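RNA polymerase sigma factor (Bartonella quintana, PDB 5UXX) probably directs RNA polymerase to selected promoters as a DNA-binding sigma factor of the ECF subfamily, allowing transcription to begin there. Local coordinates at residues Pro17-Phe22 with Thr63-Glu68. Sequence-based numbering, arbitrary orientation.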
loop_
_atom_site.group_PDB
_atom_site.type_symbol
_atom_site.label_atom_id
_atom_site.label_comp_id
_atom_site.label_asym_id
_atom_site.label_seq_id
_atom_site.Cartn_x
_atom_site.Cartn_y
_atom_site.Cartn_z
ATOM N N PRO A 17 2.147 1.572 10.373
ATOM C CA PRO A 17 3.355 1.246 9.602
ATOM C C PRO A 17 3.069 0.506 8.295
ATOM O O PRO A 17 3.703 0.791 7.281
ATOM C CB PRO A 17 4.149 0.349 10.557
ATOM C CG PRO A 17 3.678 0.728 11.905
ATOM C CD PRO A 17 2.221 1.022 11.740
ATOM N N ALA A 18 2.129 -0.433 8.327
ATOM C CA ALA A 18 1.768 -1.186 7.131
ATOM C C ALA A 18 1.030 -0.293 6.143
ATOM O O ALA A 18 1.166 -0.446 4.929
ATOM C CB ALA A 18 0.917 -2.392 7.497
ATOM N N LEU A 19 0.242 0.635 6.677
ATOM C CA LEU A 19 -0.490 1.594 5.861
ATOM C C LEU A 19 0.470 2.477 5.069
ATOM O O LEU A 19 0.234 2.776 3.897
ATOM C CB LEU A 19 -1.399 2.455 6.739
ATOM C CG LEU A 19 -2.391 3.366 6.017
ATOM C CD1 LEU A 19 -3.428 2.539 5.269
ATOM C CD2 LEU A 19 -3.059 4.315 6.997
ATOM N N ARG A 20 1.554 2.891 5.719
ATOM C CA ARG A 20 2.574 3.709 5.075
ATOM C C ARG A 20 3.315 2.925 3.995
ATOM O O ARG A 20 3.608 3.454 2.922
ATOM C CB ARG A 20 3.564 4.244 6.111
ATOM C CG ARG A 20 4.730 5.018 5.517
ATOM C CD ARG A 20 5.641 5.566 6.603
ATOM N NE ARG A 20 6.888 6.093 6.059
ATOM C CZ ARG A 20 7.971 5.358 5.828
ATOM N NH1 ARG A 20 7.964 4.059 6.096
ATOM N NH2 ARG A 20 9.063 5.921 5.329
ATOM N N ALA A 21 3.616 1.662 4.289
ATOM C CA ALA A 21 4.294 0.790 3.335
ATOM C C ALA A 21 3.434 0.566 2.096
ATOM O O ALA A 21 3.946 0.458 0.982
ATOM C CB ALA A 21 4.643 -0.541 3.985
ATOM N N PHE A 22 2.124 0.497 2.305
ATOM C CA PHE A 22 1.172 0.331 1.215
ATOM C C PHE A 22 1.172 1.552 0.305
ATOM O O PHE A 22 1.134 1.426 -0.919
ATOM C CB PHE A 22 -0.232 0.078 1.768
ATOM C CG PHE A 22 -1.271 -0.162 0.709
ATOM C CD1 PHE A 22 -1.096 -1.153 -0.243
ATOM C CD2 PHE A 22 -2.432 0.595 0.676
ATOM C CE1 PHE A 22 -2.052 -1.377 -1.216
ATOM C CE2 PHE A 22 -3.394 0.374 -0.293
ATOM C CZ PHE A 22 -3.204 -0.615 -1.240
ATOM N N THR A 63 -8.606 0.560 2.090
ATOM C CA THR A 63 -9.599 0.969 1.103
ATOM C C THR A 63 -9.646 2.488 0.966
ATOM O O THR A 63 -9.723 3.020 -0.143
ATOM C CB THR A 63 -11.003 0.449 1.467
ATOM O OG1 THR A 63 -10.963 -0.976 1.614
ATOM C CG2 THR A 63 -12.008 0.815 0.384
ATOM N N ILE A 64 -9.599 3.182 2.099
ATOM C CA ILE A 64 -9.608 4.641 2.102
ATOM C C ILE A 64 -8.373 5.204 1.401
ATOM O O ILE A 64 -8.480 6.115 0.578
ATOM C CB ILE A 64 -9.676 5.198 3.536
ATOM C CG1 ILE A 64 -10.998 4.801 4.198
ATOM C CG2 ILE A 64 -9.516 6.712 3.533
ATOM C CD1 ILE A 64 -11.103 5.214 5.651
ATOM N N LEU A 65 -7.208 4.649 1.719
ATOM C CA LEU A 65 -5.956 5.100 1.117
ATOM C C LEU A 65 -5.929 4.801 -0.378
ATOM O O LEU A 65 -5.532 5.650 -1.177
ATOM C CB LEU A 65 -4.754 4.447 1.810
ATOM C CG LEU A 65 -3.371 5.019 1.475
ATOM C CD1 LEU A 65 -2.472 5.001 2.699
ATOM C CD2 LEU A 65 -2.715 4.258 0.331
ATOM N N ARG A 66 -6.341 3.591 -0.746
ATOM C CA ARG A 66 -6.396 3.191 -2.148
ATOM C C ARG A 66 -7.263 4.132 -2.980
ATOM O O ARG A 66 -6.860 4.573 -4.055
ATOM C CB ARG A 66 -6.933 1.763 -2.276
ATOM C CG ARG A 66 -7.492 1.460 -3.654
ATOM C CD ARG A 66 -8.573 0.398 -3.617
ATOM N NE ARG A 66 -9.423 0.465 -4.804
ATOM C CZ ARG A 66 -9.167 -0.162 -5.948
ATOM N NH1 ARG A 66 -8.081 -0.910 -6.068
ATOM N NH2 ARG A 66 -9.998 -0.040 -6.973
ATOM N N ASN A 67 -8.444 4.454 -2.464
ATOM C CA ASN A 67 -9.394 5.273 -3.203
ATOM C C ASN A 67 -8.938 6.722 -3.289
ATOM O O ASN A 67 -9.160 7.393 -4.296
ATOM C CB ASN A 67 -10.781 5.194 -2.562
ATOM C CG ASN A 67 -11.466 3.867 -2.823
ATOM O OD1 ASN A 67 -11.229 3.222 -3.845
ATOM N ND2 ASN A 67 -12.323 3.449 -1.897
ATOM N N GLU A 68 -8.295 7.199 -2.229
ATOM C CA GLU A 68 -7.744 8.545 -2.224
ATOM C C GLU A 68 -6.587 8.647 -3.209
ATOM O O GLU A 68 -6.421 9.664 -3.879
ATOM C CB GLU A 68 -7.286 8.940 -0.817
ATOM C CG GLU A 68 -6.576 10.285 -0.744
ATOM C CD GLU A 68 -7.467 11.452 -1.141
ATOM O OE1 GLU A 68 -8.706 11.303 -1.109
ATOM O OE2 GLU A 68 -6.922 12.522 -1.488
#
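Leu65 reaches across from helix 57-81 and places one methyl on each of two residues of helix 7-26, one helical turn apart. Its CD1 lies 3.7 Å from CD1 of Leu19, with Leu19 CG equally close, so this branch meets the matching apolar fork of the other leucine while the two side chains slide past each other in opposite directions. The second methyl, CD2, approaches the Phe22 ring obliquely, 3.7 Å from its CD2. A leucine suits this place because its forked end can serve two neighbours at once. Phe22 holds CG anti to its backbone N (chi1 -178°), which carries the ring out toward the facing helix; large and flat, it spans the gap and serves several neighbours. One residue on from Leu65, Arg66 CB lies at the ring's edge, 4.3 Å from Phe22 CE2. The ring also stacks with Phe62 and meets Ile122 and Leu123 of the region 4 helix 115-125 and an aromatic side chain of the partner protein chain.

No hydrogen bond joins the two segments; the charged end of Arg66 turns away to a salt bridge with Glu119.

The segment axes run nearly parallel, 23° apart and 10.7 Å at closest approach, a spacing bridged by large apolar side chains. Leu65 also touches Leu36 and Thr40 of helix 33-46, and this three-helix packing forms part of the apolar core of the sigma-70 region 2 domain.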